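Local coordinates for neuroglobin (Symsagittifera roscoffensis, PDB 4B4Y), which binds haem and molecular oxygen in a globin fold, probably reversibly in the case of oxygen, at residues Met7-Val21 with Asp81-Glu93. Sequence-based numbering, arbitrary orientation.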
ATOM      1  N   MET A   7      10.745 -24.525 -15.110  1.00 74.12           N
ATOM      2  CA  MET A   7       9.644 -23.579 -14.749  1.00 70.42           C
ATOM      3  C   MET A   7       8.448 -23.618 -15.755  1.00 67.74           C
ATOM      4  O   MET A   7       7.848 -22.560 -16.105  1.00 66.33           O
ATOM      5  CB  MET A   7      10.262 -22.162 -14.843  1.00 71.74           C
ATOM      6  CG  MET A   7       9.310 -20.919 -14.837  1.00 72.94           C
ATOM      7  SD  MET A   7       9.328 -19.851 -13.306  1.00 73.11           S
ATOM      8  CE  MET A   7       9.708 -21.071 -11.987  1.00 74.68           C
ATOM      9  N   GLN A   8       8.143 -24.813 -16.261  1.00 62.88           N
ATOM     10  CA  GLN A   8       7.156 -24.985 -17.312  1.00 60.24           C
ATOM     11  C   GLN A   8       6.235 -26.082 -16.858  1.00 56.62           C
ATOM     12  O   GLN A   8       6.687 -27.074 -16.298  1.00 55.52           O
ATOM     13  CB  GLN A   8       7.826 -25.440 -18.625  1.00 60.97           C
ATOM     14  CG  GLN A   8       8.668 -24.350 -19.343  1.00 65.90           C
ATOM     15  CD  GLN A   8       7.845 -23.533 -20.374  1.00 69.79           C
ATOM     16  OE1 GLN A   8       7.334 -24.098 -21.361  1.00 68.44           O
ATOM     17  NE2 GLN A   8       7.719 -22.204 -20.145  1.00 69.15           N
ATOM     18  N   VAL A   9       4.953 -25.945 -17.114  1.00 52.48           N
ATOM     19  CA  VAL A   9       4.072 -27.033 -16.764  1.00 49.21           C
ATOM     20  C   VAL A   9       3.748 -27.850 -18.010  1.00 49.39           C
ATOM     21  O   VAL A   9       3.676 -27.311 -19.094  1.00 49.66           O
ATOM     22  CB  VAL A   9       2.750 -26.543 -16.121  1.00 48.07           C
ATOM     23  CG1 VAL A   9       3.053 -25.737 -14.877  1.00 44.93           C
ATOM     24  CG2 VAL A   9       1.849 -25.770 -17.144  1.00 41.38           C
ATOM     25  N   SER A  10       3.488 -29.130 -17.834  1.00 48.37           N
ATOM     26  CA  SER A  10       3.015 -29.938 -18.920  1.00 47.93           C
ATOM     27  C   SER A  10       1.627 -29.418 -19.382  1.00 48.38           C
ATOM     28  O   SER A  10       0.917 -28.698 -18.628  1.00 48.94           O
ATOM     29  CB  SER A  10       2.936 -31.408 -18.483  1.00 46.64           C
ATOM     30  OG  SER A  10       1.693 -31.643 -17.798  1.00 48.16           O
ATOM     31  N   GLU A  11       1.230 -29.829 -20.589  1.00 45.60           N
ATOM     32  CA  GLU A  11      -0.038 -29.472 -21.153  1.00 44.13           C
ATOM     33  C   GLU A  11      -1.100 -30.086 -20.315  1.00 41.88           C
ATOM     34  O   GLU A  11      -2.144 -29.481 -20.082  1.00 41.60           O
ATOM     35  CB  GLU A  11      -0.082 -30.002 -22.634  1.00 45.52           C
ATOM     36  CG  GLU A  11      -1.430 -30.238 -23.296  0.50 44.31           C
ATOM     37  CD  GLU A  11      -1.298 -30.735 -24.775  0.50 47.28           C
ATOM     38  OE1 GLU A  11      -0.226 -30.505 -25.433  0.50 43.68           O
ATOM     39  OE2 GLU A  11      -2.285 -31.352 -25.262  0.50 44.57           O
ATOM     40  N   GLU A  12      -0.851 -31.306 -19.860  1.00 40.27           N
ATOM     41  CA  GLU A  12      -1.816 -31.971 -18.955  1.00 40.24           C
ATOM     42  C   GLU A  12      -2.003 -31.211 -17.594  1.00 38.00           C
ATOM     43  O   GLU A  12      -3.121 -31.049 -17.136  1.00 39.82           O
ATOM     44  CB  GLU A  12      -1.407 -33.422 -18.708  1.00 41.16           C
ATOM     45  CG  GLU A  12      -2.456 -34.233 -17.857  1.00 45.99           C
ATOM     46  CD  GLU A  12      -3.875 -34.263 -18.471  1.00 53.99           C
ATOM     47  OE1 GLU A  12      -4.019 -33.952 -19.691  1.00 56.17           O
ATOM     48  OE2 GLU A  12      -4.863 -34.609 -17.730  1.00 57.30           O
ATOM     49  N   GLN A  13      -0.939 -30.634 -17.055  1.00 36.34           N
ATOM     50  CA  GLN A  13      -1.020 -29.806 -15.806  1.00 36.47           C
ATOM     51  C   GLN A  13      -1.818 -28.529 -16.075  1.00 35.78           C
ATOM     52  O   GLN A  13      -2.780 -28.231 -15.354  1.00 37.63           O
ATOM     53  CB  GLN A  13       0.391 -29.501 -15.258  1.00 35.12           C
ATOM     54  CG  GLN A  13       0.991 -30.742 -14.684  1.00 34.24           C
ATOM     55  CD  GLN A  13       2.389 -30.549 -14.184  1.00 38.88           C
ATOM     56  OE1 GLN A  13       3.168 -29.815 -14.765  1.00 41.97           O
ATOM     57  NE2 GLN A  13       2.737 -31.263 -13.115  1.00 40.17           N
ATOM     58  N   GLN A  14      -1.506 -27.829 -17.174  1.00 36.32           N
ATOM     59  CA  GLN A  14      -2.322 -26.649 -17.628  1.00 34.29           C
ATOM     60  C   GLN A  14      -3.752 -26.995 -17.695  1.00 34.27           C
ATOM     61  O   GLN A  14      -4.644 -26.289 -17.131  1.00 35.75           O
ATOM     62  CB  GLN A  14      -1.787 -26.081 -18.932  1.00 34.81           C
ATOM     63  CG  GLN A  14      -2.518 -24.832 -19.393  1.00 34.42           C
ATOM     64  CD  GLN A  14      -2.420 -23.669 -18.347  1.00 36.47           C
ATOM     65  OE1 GLN A  14      -3.375 -23.426 -17.591  1.00 35.43           O
ATOM     66  NE2 GLN A  14      -1.306 -22.962 -18.338  1.00 27.80           N
ATOM     67  N   SER A  15      -4.022 -28.137 -18.287  1.00 34.17           N
ATOM     68  CA  SER A  15      -5.415 -28.491 -18.481  1.00 35.60           C
ATOM     69  C   SER A  15      -6.092 -28.804 -17.129  1.00 36.32           C
ATOM     70  O   SER A  15      -7.255 -28.426 -16.890  1.00 37.90           O
ATOM     71  CB  SER A  15      -5.502 -29.756 -19.437  1.00 35.91           C
ATOM     72  OG  SER A  15      -6.862 -30.258 -19.359  1.00 39.20           O
ATOM     73  N   LEU A  16      -5.425 -29.581 -16.266  1.00 36.29           N
ATOM     74  CA  LEU A  16      -6.003 -29.870 -14.871  1.00 37.08           C
ATOM     75  C   LEU A  16      -6.292 -28.562 -14.108  1.00 35.80           C
ATOM     76  O   LEU A  16      -7.341 -28.418 -13.499  1.00 36.65           O
ATOM     77  CB  LEU A  16      -5.062 -30.745 -14.016  1.00 34.58           C
ATOM     78  CG  LEU A  16      -4.886 -32.158 -14.547  1.00 36.57           C
ATOM     79  CD1 LEU A  16      -3.646 -32.892 -13.878  1.00 36.64           C
ATOM     80  CD2 LEU A  16      -6.257 -32.933 -14.418  1.00 32.98           C
ATOM     81  N   ILE A  17      -5.378 -27.590 -14.207  1.00 36.50           N
ATOM     82  CA  ILE A  17      -5.596 -26.273 -13.598  1.00 37.00           C
ATOM     83  C   ILE A  17      -6.840 -25.557 -14.182  1.00 38.55           C
ATOM     84  O   ILE A  17      -7.707 -25.034 -13.430  1.00 38.16           O
ATOM     85  CB  ILE A  17      -4.409 -25.324 -13.861  1.00 36.82           C
ATOM     86  CG1 ILE A  17      -3.120 -25.846 -13.244  1.00 38.88           C
ATOM     87  CG2 ILE A  17      -4.780 -23.966 -13.338  1.00 34.95           C
ATOM     88  CD1 ILE A  17      -3.096 -25.706 -11.767  1.00 38.75           C
ATOM     89  N   MET A  18      -6.907 -25.485 -15.528  1.00 38.93           N
ATOM     90  CA  MET A  18      -8.075 -24.844 -16.176  1.00 39.11           C
ATOM     91  C   MET A  18      -9.356 -25.518 -15.739  1.00 38.43           C
ATOM     92  O   MET A  18     -10.359 -24.839 -15.443  1.00 37.72           O
ATOM     93  CB  MET A  18      -7.959 -24.848 -17.711  1.00 40.03           C
ATOM     94  CG  MET A  18      -6.967 -23.855 -18.115  1.00 42.83           C
ATOM     95  SD  MET A  18      -7.771 -22.255 -18.029  1.00 51.55           S
ATOM     96  CE  MET A  18      -6.836 -21.553 -19.385  1.00 52.98           C
ATOM     97  N   GLU A  19      -9.311 -26.833 -15.577  1.00 36.97           N
ATOM     98  CA  GLU A  19     -10.522 -27.462 -15.103  1.00 38.96           C
ATOM     99  C   GLU A  19     -10.887 -26.971 -13.649  1.00 39.68           C
ATOM    100  O   GLU A  19     -12.078 -26.808 -13.323  1.00 40.67           O
ATOM    101  CB  GLU A  19     -10.270 -28.936 -15.124  1.00 40.16           C
ATOM    102  CG  GLU A  19     -11.287 -29.831 -14.522  1.00 48.22           C
ATOM    103  CD  GLU A  19     -10.729 -31.290 -14.521  1.00 59.68           C
ATOM    104  OE1 GLU A  19     -10.129 -31.757 -15.549  1.00 65.33           O
ATOM    105  OE2 GLU A  19     -10.881 -31.995 -13.506  1.00 65.22           O
ATOM    106  N   ASP A  20      -9.893 -26.659 -12.798  1.00 37.24           N
ATOM    107  CA  ASP A  20     -10.308 -26.096 -11.479  1.00 36.29           C
ATOM    108  C   ASP A  20     -10.628 -24.615 -11.563  1.00 33.99           C
ATOM    109  O   ASP A  20     -11.506 -24.138 -10.842  1.00 34.24           O
ATOM    110  CB  ASP A  20      -9.294 -26.403 -10.372  1.00 35.00           C
ATOM    111  CG  ASP A  20      -9.045 -27.900 -10.221  1.00 38.41           C
ATOM    112  OD1 ASP A  20     -10.041 -28.698 -10.386  1.00 42.70           O
ATOM    113  OD2 ASP A  20      -7.873 -28.268  -9.902  1.00 38.20           O
ATOM    114  N   VAL A  21      -9.924 -23.871 -12.400  1.00 33.38           N
ATOM    115  CA  VAL A  21     -10.336 -22.494 -12.611  1.00 35.16           C
ATOM    116  C   VAL A  21     -11.841 -22.384 -12.939  1.00 37.07           C
ATOM    117  O   VAL A  21     -12.532 -21.557 -12.328  1.00 39.48           O
ATOM    118  CB  VAL A  21      -9.486 -21.822 -13.657  1.00 35.47           C
ATOM    119  CG1 VAL A  21     -10.057 -20.464 -14.022  1.00 35.85           C
ATOM    120  CG2 VAL A  21      -8.074 -21.636 -13.095  1.00 33.78           C
ATOM    121  N   ASP A  81      -4.583 -14.327 -13.989  1.00 32.15           N
ATOM    122  CA  ASP A  81      -3.913 -14.130 -15.228  1.00 32.45           C
ATOM    123  C   ASP A  81      -2.780 -15.097 -15.395  1.00 33.73           C
ATOM    124  O   ASP A  81      -2.355 -15.395 -16.559  1.00 33.38           O
ATOM    125  CB  ASP A  81      -3.294 -12.732 -15.250  1.00 33.21           C
ATOM    126  CG  ASP A  81      -4.287 -11.645 -15.608  1.00 33.38           C
ATOM    127  OD1 ASP A  81      -5.483 -11.912 -15.912  1.00 35.09           O
ATOM    128  OD2 ASP A  81      -3.841 -10.501 -15.470  1.00 35.62           O
ATOM    129  N   CYS A  82      -2.142 -15.497 -14.292  1.00 33.14           N
ATOM    130  CA  CYS A  82      -1.003 -16.407 -14.506  1.00 33.22           C
ATOM    131  C   CYS A  82      -1.557 -17.821 -14.758  1.00 33.00           C
ATOM    132  O   CYS A  82      -1.011 -18.551 -15.624  1.00 33.79           O
ATOM    133  CB  CYS A  82      -0.025 -16.494 -13.333  1.00 33.32           C
ATOM    134  SG  CYS A  82       0.899 -15.075 -12.989  1.00 35.24           S
ATOM    135  N   LEU A  83      -2.597 -18.202 -14.011  1.00 31.88           N
ATOM    136  CA  LEU A  83      -3.077 -19.610 -13.973  1.00 32.77           C
ATOM    137  C   LEU A  83      -3.596 -20.031 -15.366  1.00 35.63           C
ATOM    138  O   LEU A  83      -3.468 -21.190 -15.813  1.00 34.89           O
ATOM    139  CB  LEU A  83      -4.225 -19.751 -12.966  1.00 30.87           C
ATOM    140  CG  LEU A  83      -3.951 -19.705 -11.398  1.00 31.51           C
ATOM    141  CD1 LEU A  83      -5.329 -19.959 -10.632  1.00 27.66           C
ATOM    142  CD2 LEU A  83      -2.973 -20.784 -11.115  1.00 27.15           C
ATOM    143  N   VAL A  84      -4.118 -19.040 -16.065  1.00 36.45           N
ATOM    144  CA  VAL A  84      -4.861 -19.278 -17.249  1.00 37.94           C
ATOM    145  C   VAL A  84      -3.856 -19.438 -18.409  1.00 39.87           C
ATOM    146  O   VAL A  84      -4.122 -20.040 -19.402  1.00 41.73           O
ATOM    147  CB  VAL A  84      -5.956 -18.172 -17.237  1.00 39.04           C
ATOM    148  CG1 VAL A  84      -5.778 -17.044 -18.228  1.00 33.37           C
ATOM    149  CG2 VAL A  84      -7.269 -18.756 -16.958  1.00 33.09           C
ATOM    150  N   ASP A  85      -2.615 -19.034 -18.228  1.00 40.49           N
ATOM    151  CA  ASP A  85      -1.618 -19.301 -19.270  1.00 39.19           C
ATOM    152  C   ASP A  85      -0.236 -19.405 -18.609  1.00 38.61           C
ATOM    153  O   ASP A  85       0.599 -18.490 -18.703  1.00 37.01           O
ATOM    154  CB  ASP A  85      -1.649 -18.189 -20.345  1.00 40.47           C
ATOM    155  CG  ASP A  85      -0.545 -18.357 -21.456  1.00 43.24           C
ATOM    156  OD1 ASP A  85       0.136 -19.431 -21.598  1.00 42.60           O
ATOM    157  OD2 ASP A  85      -0.317 -17.349 -22.161  1.00 46.95           O
ATOM    158  N   LEU A  86       0.026 -20.539 -17.958  1.00 39.17           N
ATOM    159  CA  LEU A  86       1.214 -20.629 -17.056  1.00 40.17           C
ATOM    160  C   LEU A  86       2.511 -20.509 -17.759  1.00 40.71           C
ATOM    161  O   LEU A  86       3.436 -19.850 -17.242  1.00 41.25           O
ATOM    162  CB  LEU A  86       1.223 -21.889 -16.191  1.00 38.14           C
ATOM    163  CG  LEU A  86       0.229 -21.714 -15.027  1.00 38.53           C
ATOM    164  CD1 LEU A  86      -0.318 -23.043 -14.507  1.00 32.04           C
ATOM    165  CD2 LEU A  86       0.763 -20.813 -13.868  1.00 31.23           C
ATOM    166  N   ASN A  87       2.601 -21.143 -18.929  1.00 43.43           N
ATOM    167  CA  ASN A  87       3.851 -21.126 -19.716  1.00 47.39           C
ATOM    168  C   ASN A  87       4.172 -19.797 -20.434  1.00 49.01           C
ATOM    169  O   ASN A  87       5.341 -19.495 -20.711  1.00 49.62           O
ATOM    170  CB  ASN A  87       3.895 -22.325 -20.684  1.00 48.43           C
ATOM    171  CG  ASN A  87       4.090 -23.665 -19.929  1.00 48.89           C
ATOM    172  OD1 ASN A  87       4.593 -23.678 -18.792  1.00 46.34           O
ATOM    173  ND2 ASN A  87       3.661 -24.776 -20.543  1.00 48.35           N
ATOM    174  N   GLY A  88       3.146 -18.992 -20.658  1.00 51.35           N
ATOM    175  CA  GLY A  88       3.271 -17.736 -21.382  1.00 56.12           C
ATOM    176  C   GLY A  88       3.260 -16.541 -20.439  1.00 59.74           C
ATOM    177  O   GLY A  88       2.978 -15.378 -20.850  1.00 59.61           O
ATOM    178  N   VAL A  89       3.592 -16.844 -19.178  1.00 62.29           N
ATOM    179  CA  VAL A  89       3.526 -15.892 -18.076  1.00 64.74           C
ATOM    180  C   VAL A  89       4.405 -14.630 -18.336  1.00 66.91           C
ATOM    181  O   VAL A  89       4.014 -13.501 -17.949  1.00 66.59           O
ATOM    182  CB  VAL A  89       3.810 -16.625 -16.689  1.00 64.59           C
ATOM    183  CG1 VAL A  89       5.243 -16.646 -16.374  1.00 63.83           C
ATOM    184  CG2 VAL A  89       3.048 -16.018 -15.584  1.00 63.69           C
ATOM    185  N   LYS A  90       5.550 -14.803 -19.012  1.00 69.11           N
ATOM    186  CA  LYS A  90       6.407 -13.644 -19.382  1.00 71.69           C
ATOM    187  C   LYS A  90       5.722 -12.479 -20.140  1.00 72.85           C
ATOM    188  O   LYS A  90       6.268 -11.390 -20.154  1.00 73.61           O
ATOM    189  CB  LYS A  90       7.710 -14.076 -20.076  0.50 71.43           C
ATOM    190  CG  LYS A  90       8.836 -14.395 -19.099  0.50 73.50           C
ATOM    191  CD  LYS A  90       8.688 -15.792 -18.477  0.50 76.08           C
ATOM    192  CE  LYS A  90       9.939 -16.186 -17.687  0.50 77.41           C
ATOM    193  NZ  LYS A  90      10.171 -17.672 -17.699  0.50 77.86           N
ATOM    194  N   LYS A  91       4.534 -12.690 -20.732  1.00 74.59           N
ATOM    195  CA  LYS A  91       3.723 -11.589 -21.325  1.00 76.29           C
ATOM    196  C   LYS A  91       3.268 -10.541 -20.306  1.00 77.08           C
ATOM    197  O   LYS A  91       2.964  -9.387 -20.671  1.00 76.90           O
ATOM    198  CB  LYS A  91       2.475 -12.115 -22.063  0.50 76.14           C
ATOM    199  CG  LYS A  91       2.640 -12.146 -23.573  0.50 77.74           C
ATOM    200  CD  LYS A  91       1.394 -11.653 -24.325  0.50 80.04           C
ATOM    201  CE  LYS A  91       1.591 -11.785 -25.842  0.50 80.82           C
ATOM    202  NZ  LYS A  91       0.393 -11.375 -26.632  0.50 79.98           N
ATOM    203  N   HIS A  92       3.181 -10.970 -19.042  1.00 77.84           N
ATOM    204  CA  HIS A  92       2.692 -10.131 -17.937  1.00 78.24           C
ATOM    205  C   HIS A  92       3.841  -9.352 -17.262  1.00 79.28           C
ATOM    206  O   HIS A  92       3.579  -8.361 -16.553  1.00 78.97           O
ATOM    207  CB  HIS A  92       1.859 -10.959 -16.937  1.00 77.78           C
ATOM    208  CG  HIS A  92       0.559 -11.472 -17.507  1.00 77.69           C
ATOM    209  ND1 HIS A  92      -0.496 -10.643 -17.840  1.00 76.17           N
ATOM    210  CD2 HIS A  92       0.150 -12.732 -17.807  1.00 77.20           C
ATOM    211  CE1 HIS A  92      -1.492 -11.364 -18.326  1.00 75.40           C
ATOM    212  NE2 HIS A  92      -1.130 -12.636 -18.310  1.00 75.66           N
ATOM    213  N   GLU A  93       5.089  -9.781 -17.541  1.00 80.17           N
ATOM    214  CA  GLU A  93       6.354  -9.194 -17.029  1.00 82.03           C
ATOM    215  C   GLU A  93       6.330  -7.677 -16.745  1.00 82.62           C
ATOM    216  O   GLU A  93       6.618  -7.274 -15.603  1.00 82.80           O
ATOM    217  CB  GLU A  93       7.544  -9.538 -17.963  1.00 82.46           C
ATOM    218  CG  GLU A  93       8.741 -10.302 -17.327  1.00 86.18           C
ATOM    219  CD  GLU A  93       9.810  -9.385 -16.701  1.00 91.12           C
ATOM    220  OE1 GLU A  93       9.439  -8.440 -15.950  1.00 93.03           O
ATOM    221  OE2 GLU A  93      11.026  -9.625 -16.942  1.00 91.38           O
TER
HETATM  222  O   HOH W   1       6.298 -19.989 -16.954  1.00 48.16           O
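The amide of Gln8 stacks on one face of the Asn87 amide, the two planes only 18° apart and Gln8 CD 3.8 Å from Asn87 CG, while the edge of Asn87 is given to the backbone of Val9. This is the globin fold where the lead-in to the A helix (11-24) meets the corner following the E helix (66-83), a worked example of one asparagine pairing with a main chain through both polar atoms. Its OD1 receives Val9 N on a lone pair (2.8 Å), and ND2 reaches Val9 O at 2.9 Å in an almost straight bond, 173°, within its own amide plane. With CG anti to the carbonyl carbon (chi1 -70°), the amide is presented toward Gln8 and Val9. With an alanine here, Val9 N and O would probably lose both mates, and the Gln8 amide is likely to be freer to turn. Ser10 and Gln13 form a capping box at the start of the helix, next to this pairing. Beyond it, Val9 CG2 meets Leu86 CB at 4.0 Å, Ile17 CG1 lies against Leu86 CD1, and Val21 CG2 against Leu83 CD1. One water donates to both Met7 O (3.1 Å) and Leu86 O (2.9 Å).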